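Long-range contacts in COG3291: FOG: PKD repeat (Clostridium thermocellum, PDB 1WMX), which probably binds cellulose as the family 30 carbohydrate-binding module of CelJ, a much larger, probably cellulose-degrading enzyme: residues L8-I13 with D174-S179; N84-F89 with H135-L140. All coordinates share one frame; numbering follows the deposited sequence.

Interactions 1 and 2 are neighbouring strand pairings in the same antiparallel sheet of this carbohydrate-binding module, their centres about 9 Å apart. Strand 168-178 joins them: it pairs with strand 11-14 in interaction 1 and also with strand 86-93, which in turn pairs with strand 134-139 in interaction 2. Backbone bonds between Lys176 and Glu88 and between Thr178 and Tyr86 stitch the two together, as does the side-chain bond between Thr178 OG1 and Glu88 OE1. Both strands of interaction 2 come between the two segments of interaction 1 in sequence, and interaction 1 joins an early strand of the chain to the last one. Apolar side chains of both contacts pack against the second, five-stranded sheet, giving a beta-sandwich core.

Interaction 1: L8-I13 with D174-S179; sequences LLDVQI and DIKITS. With SO4 (sulfate ion), chain C.
Val11 and Ile177 face each other as an antiparallel hydrogen-bonded pair, their CB atoms 3.7 Å apart on the buried side of the sheet. Val11 N bonds to Ile177 O at 2.9 Å and Ile177 N returns to Val11 O. The side chain of Ile13 slants across that of Ile177, with CD1 4.0 Å from Ile177 CD1, while Ile13 CB rests against Ile175 CG2 and Ile13 N bonds to Ile175 O at 2.7 Å; Leu158 from the other sheet touches both Ile13 and Ile175. On the outer side Gln12 and Lys176 form the non-hydrogen-bonded pair. Gln12 bends sharply at chi2 (89°), which carries the amide across to Asp174. There NE2 makes a straight though long hydrogen bond of 3.3 Å to Asp174 OD2, amide and carboxylate nearly coplanar; NE2 also bonds to Phe14 O. At the edge of 8-13 turned from 174-179, a sulfate, probably from the crystallisation liquor, takes hydrogen bonds from Gln12 N and Arg71 NH2. Lys176 NZ lies 3.6 Å from Asp174 OD1, a long bridge inside its own segment that helps place it, and 3.9 Å from Asp10 OD1. Only the Asp10 bridge spans the segments, so charge probably adds a diffuse attraction to a join held mainly by backbone bonds and buried branched side chains.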
loop_
_atom_site.group_PDB
_atom_site.type_symbol
_atom_site.label_atom_id
_atom_site.label_comp_id
_atom_site.label_asym_id
_atom_site.label_seq_id
_atom_site.Cartn_x
_atom_site.Cartn_y
_atom_site.Cartn_z
ATOM N N LEU B 8 4.782 -25.115 15.601
ATOM C CA LEU B 8 4.442 -24.545 14.308
ATOM C C LEU B 8 5.585 -24.822 13.342
ATOM O O LEU B 8 6.754 -24.631 13.687
ATOM C CB LEU B 8 4.243 -23.024 14.409
ATOM C CG LEU B 8 2.875 -22.390 14.695
ATOM C CD1 LEU B 8 1.780 -23.443 14.705
ATOM C CD2 LEU B 8 2.935 -21.655 16.020
ATOM N N LEU B 9 5.246 -25.273 12.139
ATOM C CA LEU B 9 6.243 -25.545 11.111
ATOM C C LEU B 9 6.656 -24.232 10.454
ATOM O O LEU B 9 5.904 -23.255 10.477
ATOM C CB LEU B 9 5.678 -26.486 10.040
ATOM C CG LEU B 9 5.440 -27.948 10.426
ATOM C CD1 LEU B 9 6.760 -28.596 10.836
ATOM C CD2 LEU B 9 4.444 -28.017 11.568
ATOM N N ASP B 10 7.853 -24.213 9.881
ATOM C CA ASP B 10 8.348 -23.025 9.202
ATOM C C ASP B 10 7.547 -22.786 7.930
ATOM O O ASP B 10 7.038 -23.725 7.314
ATOM C CB ASP B 10 9.824 -23.186 8.826
ATOM C CG ASP B 10 10.744 -23.102 10.018
ATOM O OD1 ASP B 10 11.972 -23.252 9.824
ATOM O OD2 ASP B 10 10.254 -22.884 11.149
ATOM N N VAL B 11 7.432 -21.523 7.545
ATOM C CA VAL B 11 6.715 -21.163 6.329
ATOM C C VAL B 11 7.797 -20.721 5.359
ATOM O O VAL B 11 8.377 -19.645 5.507
ATOM C CB VAL B 11 5.711 -20.018 6.576
ATOM C CG1 VAL B 11 5.051 -19.608 5.263
ATOM C CG2 VAL B 11 4.645 -20.476 7.566
ATOM N N GLN B 12 8.048 -21.518 4.419
ATOM C CA GLN B 12 9.079 -21.285 3.463
ATOM C C GLN B 12 8.561 -20.402 2.315
ATOM O O GLN B 12 7.520 -20.689 1.720
ATOM C CB GLN B 12 9.449 -22.589 3.001
ATOM C CG GLN B 12 10.557 -22.469 2.030
ATOM C CD GLN B 12 11.920 -22.503 2.694
ATOM O OE1 GLN B 12 12.129 -23.295 3.618
ATOM N NE2 GLN B 12 12.859 -21.684 2.259
ATOM N N ILE B 13 9.252 -19.291 2.024
ATOM C CA ILE B 13 8.811 -18.375 0.988
ATOM C C ILE B 13 9.606 -18.615 -0.299
ATOM O O ILE B 13 9.053 -18.581 -1.400
ATOM C CB ILE B 13 8.943 -16.909 1.463
ATOM C CG1 ILE B 13 8.034 -16.692 2.675
ATOM C CG2 ILE B 13 8.543 -15.952 0.342
ATOM C CD1 ILE B 13 8.169 -15.326 3.320
ATOM N N ASP B 174 17.109 -19.070 1.079
ATOM C CA ASP B 174 16.382 -19.630 2.210
ATOM C C ASP B 174 15.468 -18.634 2.921
ATOM O O ASP B 174 15.604 -18.412 4.125
ATOM C CB ASP B 174 17.400 -20.187 3.221
ATOM C CG ASP B 174 16.797 -21.206 4.167
ATOM O OD1 ASP B 174 17.440 -21.515 5.194
ATOM O OD2 ASP B 174 15.694 -21.717 3.889
ATOM N N ILE B 175 14.535 -18.034 2.186
ATOM C CA ILE B 175 13.615 -17.082 2.789
ATOM C C ILE B 175 12.455 -17.826 3.462
ATOM O O ILE B 175 11.738 -18.599 2.816
ATOM C CB ILE B 175 13.018 -16.111 1.740
ATOM C CG1 ILE B 175 14.134 -15.403 0.963
ATOM C CG2 ILE B 175 12.152 -15.067 2.439
ATOM C CD1 ILE B 175 13.625 -14.520 -0.160
ATOM N N LYS B 176 12.271 -17.605 4.761
ATOM C CA LYS B 176 11.169 -18.249 5.467
ATOM C C LYS B 176 10.730 -17.595 6.769
ATOM O O LYS B 176 11.358 -16.659 7.263
ATOM C CB LYS B 176 11.458 -19.735 5.688
ATOM C CG LYS B 176 12.875 -20.074 6.075
ATOM C CD LYS B 176 13.205 -19.661 7.475
ATOM C CE LYS B 176 14.621 -20.092 7.816
ATOM N NZ LYS B 176 14.779 -21.560 7.642
ATOM N N ILE B 177 9.618 -18.088 7.298
ATOM C CA ILE B 177 9.036 -17.579 8.531
ATOM C C ILE B 177 9.190 -18.637 9.618
ATOM O O ILE B 177 8.759 -19.781 9.444
ATOM C CB ILE B 177 7.516 -17.305 8.376
ATOM C CG1 ILE B 177 7.238 -16.491 7.107
ATOM C CG2 ILE B 177 6.988 -16.595 9.622
ATOM C CD1 ILE B 177 7.516 -15.008 7.211
ATOM N N THR B 178 9.804 -18.261 10.734
ATOM C CA THR B 178 9.981 -19.184 11.854
ATOM C C THR B 178 9.084 -18.737 13.003
ATOM O O THR B 178 8.764 -17.551 13.126
ATOM C CB THR B 178 11.457 -19.240 12.322
ATOM O OG1 THR B 178 11.932 -17.919 12.606
ATOM C CG2 THR B 178 12.335 -19.866 11.236
ATOM N N SER B 179 8.690 -19.732 13.874
ATOM C CA SER B 179 7.752 -19.422 14.964
ATOM C C SER B 179 8.523 -19.023 16.220
ATOM O O SER B 179 8.108 -18.143 16.988
ATOM C CB SER B 179 6.882 -20.635 15.275
ATOM O OG SER B 179 7.657 -21.644 15.896
HETATM S S SO4 C . 5.282 -23.964 3.234
HETATM O O1 SO4 C . 5.178 -22.652 2.566
HETATM O O2 SO4 C . 6.587 -24.062 3.917
HETATM O O3 SO4 C . 5.167 -25.045 2.240
HETATM O O4 SO4 C . 4.194 -24.089 4.223
#

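Interaction 2: N84-F89 with H135-L140; sequences NGYLEF and HVKIPL
Phe89 and Val136 form the apolar centre: both valine methyls lie over one face of the phenyl ring, displaced toward its CE1-CZ rim. Val136 CG1 is 3.3 Å from Phe89 CE1, and the nearly eclipsed valine chi1 (8°) suggests a strained or imperfectly modelled spot. Ile138 CD1 comes to the edge of the same ring and also meets Leu87 CD2 at 4.1 Å. These are the antiparallel hydrogen-bonded pairs, Leu87/Ile138 and Phe89/Val136, each bonded both ways, as by Val136 N to Phe89 O (2.9 Å). Leu140 N reaches Gly85 O through a bent bond of 3.2 Å. Tyr86/Pro139 and Glu88/Lys137, the non-hydrogen-bonded pairs, occupy the other face, where Pro139 CB touches Tyr86 CD2. Lys137 bends at chi3 and brings NZ over the tyrosine ring, 4.5 Å from its centroid, a cation-pi contact. Lys137 CD packs 3.4 Å from Glu88 CD, the two side chains lying side by side. Glu88 OE2 lies at the imidazole edge of His135, 3.0 Å from CE1, while OE1 is held by Thr178. Strand 86-93 thus runs between strands 134-139 and 168-178, with Leu87, Phe89 and Ile138 packed on Ile102 of strand 101-106 and the short helix 140-143 close by; its Arg141 touches Tyr86 and its Leu143 touches Ile138.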
loop_
_atom_site.group_PDB
_atom_site.type_symbol
_atom_site.label_atom_id
_atom_site.label_comp_id
_atom_site.label_asym_id
_atom_site.label_seq_id
_atom_site.Cartn_x
_atom_site.Cartn_y
_atom_site.Cartn_z
ATOM N N ASN B 84 6.944 -14.589 18.860
ATOM C CA ASN B 84 8.326 -15.083 18.978
ATOM C C ASN B 84 8.991 -15.388 17.621
ATOM O O ASN B 84 10.183 -15.698 17.563
ATOM C CB ASN B 84 8.367 -16.387 19.774
ATOM C CG ASN B 84 7.659 -16.288 21.106
ATOM O OD1 ASN B 84 8.082 -15.511 21.971
ATOM N ND2 ASN B 84 6.599 -17.039 21.310
ATOM N N GLY B 85 8.232 -15.289 16.544
ATOM C CA GLY B 85 8.744 -15.628 15.191
ATOM C C GLY B 85 9.590 -14.539 14.508
ATOM O O GLY B 85 9.645 -13.384 14.932
ATOM N N TYR B 86 10.237 -14.965 13.429
ATOM C CA TYR B 86 11.086 -14.087 12.620
ATOM C C TYR B 86 10.957 -14.397 11.129
ATOM O O TYR B 86 10.503 -15.476 10.735
ATOM C CB TYR B 86 12.582 -14.276 12.945
ATOM C CG TYR B 86 12.978 -14.136 14.413
ATOM C CD1 TYR B 86 12.603 -15.105 15.343
ATOM C CD2 TYR B 86 13.734 -13.037 14.833
ATOM C CE1 TYR B 86 12.984 -14.984 16.681
ATOM C CE2 TYR B 86 14.119 -12.917 16.172
ATOM C CZ TYR B 86 13.743 -13.894 17.095
ATOM O OH TYR B 86 14.117 -13.787 18.404
ATOM N N LEU B 87 11.358 -13.420 10.345
ATOM C CA LEU B 87 11.436 -13.544 8.896
ATOM C C LEU B 87 12.911 -13.715 8.685
ATOM O O LEU B 87 13.686 -12.790 8.936
ATOM C CB LEU B 87 10.927 -12.278 8.190
ATOM C CG LEU B 87 11.469 -12.122 6.762
ATOM C CD1 LEU B 87 10.878 -13.174 5.813
ATOM C CD2 LEU B 87 11.153 -10.734 6.180
ATOM N N GLU B 88 13.325 -14.880 8.255
ATOM C CA GLU B 88 14.757 -15.117 8.077
ATOM C C GLU B 88 15.097 -15.375 6.618
ATOM O O GLU B 88 14.270 -15.857 5.838
ATOM C CB GLU B 88 15.191 -16.306 8.927
ATOM C CG GLU B 88 14.769 -16.171 10.392
ATOM C CD GLU B 88 15.342 -17.266 11.273
ATOM O OE1 GLU B 88 14.734 -17.597 12.341
ATOM O OE2 GLU B 88 16.427 -17.841 10.935
ATOM N N PHE B 89 16.331 -15.033 6.292
ATOM C CA PHE B 89 16.865 -15.196 4.941
ATOM C C PHE B 89 18.344 -14.803 4.924
ATOM O O PHE B 89 18.841 -14.131 5.830
ATOM C CB PHE B 89 16.077 -14.291 3.967
ATOM C CG PHE B 89 16.145 -12.801 4.321
ATOM C CD1 PHE B 89 17.217 -12.021 3.883
ATOM C CD2 PHE B 89 15.136 -12.209 5.084
ATOM C CE1 PHE B 89 17.281 -10.659 4.209
ATOM C CE2 PHE B 89 15.200 -10.848 5.412
ATOM C CZ PHE B 89 16.273 -10.076 4.974
ATOM N N HIS B 135 23.279 -13.910 7.235
ATOM C CA HIS B 135 21.962 -14.420 7.600
ATOM C C HIS B 135 21.311 -13.362 8.469
ATOM O O HIS B 135 21.865 -12.960 9.493
ATOM C CB HIS B 135 22.079 -15.733 8.370
ATOM C CG HIS B 135 20.723 -16.297 8.743
ATOM N ND1 HIS B 135 19.966 -15.764 9.778
ATOM C CD2 HIS B 135 20.001 -17.319 8.228
ATOM C CE1 HIS B 135 18.839 -16.447 9.860
ATOM N NE2 HIS B 135 18.841 -17.380 8.940
ATOM N N VAL B 136 20.140 -12.895 8.068
ATOM C CA VAL B 136 19.456 -11.858 8.850
ATOM C C VAL B 136 18.106 -12.371 9.360
ATOM O O VAL B 136 17.442 -13.198 8.734
ATOM C CB VAL B 136 19.265 -10.586 8.002
ATOM C CG1 VAL B 136 19.656 -10.810 6.539
ATOM C CG2 VAL B 136 17.823 -10.072 8.032
ATOM N N LYS B 137 17.731 -11.869 10.519
ATOM C CA LYS B 137 16.467 -12.244 11.154
ATOM C C LYS B 137 15.690 -10.981 11.507
ATOM O O LYS B 137 16.163 -10.143 12.278
ATOM C CB LYS B 137 16.733 -13.058 12.429
ATOM C CG LYS B 137 17.600 -14.295 12.193
ATOM C CD LYS B 137 17.344 -15.394 13.221
ATOM C CE LYS B 137 17.579 -14.935 14.658
ATOM N NZ LYS B 137 17.338 -16.009 15.642
ATOM N N ILE B 138 14.591 -10.744 10.712
ATOM C CA ILE B 138 13.656 -9.682 11.094
ATOM C C ILE B 138 12.579 -10.297 11.970
ATOM O O ILE B 138 11.952 -11.301 11.614
ATOM C CB ILE B 138 13.090 -9.059 9.836
ATOM C CG1 ILE B 138 14.202 -8.457 8.974
ATOM C CG2 ILE B 138 12.093 -7.935 10.123
ATOM C CD1 ILE B 138 13.702 -7.851 7.671
ATOM N N PRO B 139 12.134 -9.989 13.074
ATOM C CA PRO B 139 11.137 -10.257 14.091
ATOM C C PRO B 139 9.751 -9.670 13.706
ATOM O O PRO B 139 9.555 -8.436 13.689
ATOM C CB PRO B 139 11.675 -9.707 15.358
ATOM C CG PRO B 139 12.945 -8.919 15.009
ATOM C CD PRO B 139 13.201 -9.008 13.549
ATOM N N LEU B 140 9.200 -10.508 13.539
ATOM C CA LEU B 140 7.756 -10.324 13.252
ATOM C C LEU B 140 7.139 -9.283 14.185
ATOM O O LEU B 140 6.437 -8.363 13.737
ATOM C CB LEU B 140 7.007 -11.661 13.451
ATOM C CG LEU B 140 7.378 -12.737 12.416
ATOM C CD1 LEU B 140 6.327 -13.848 12.295
ATOM C CD2 LEU B 140 7.546 -12.180 11.003
#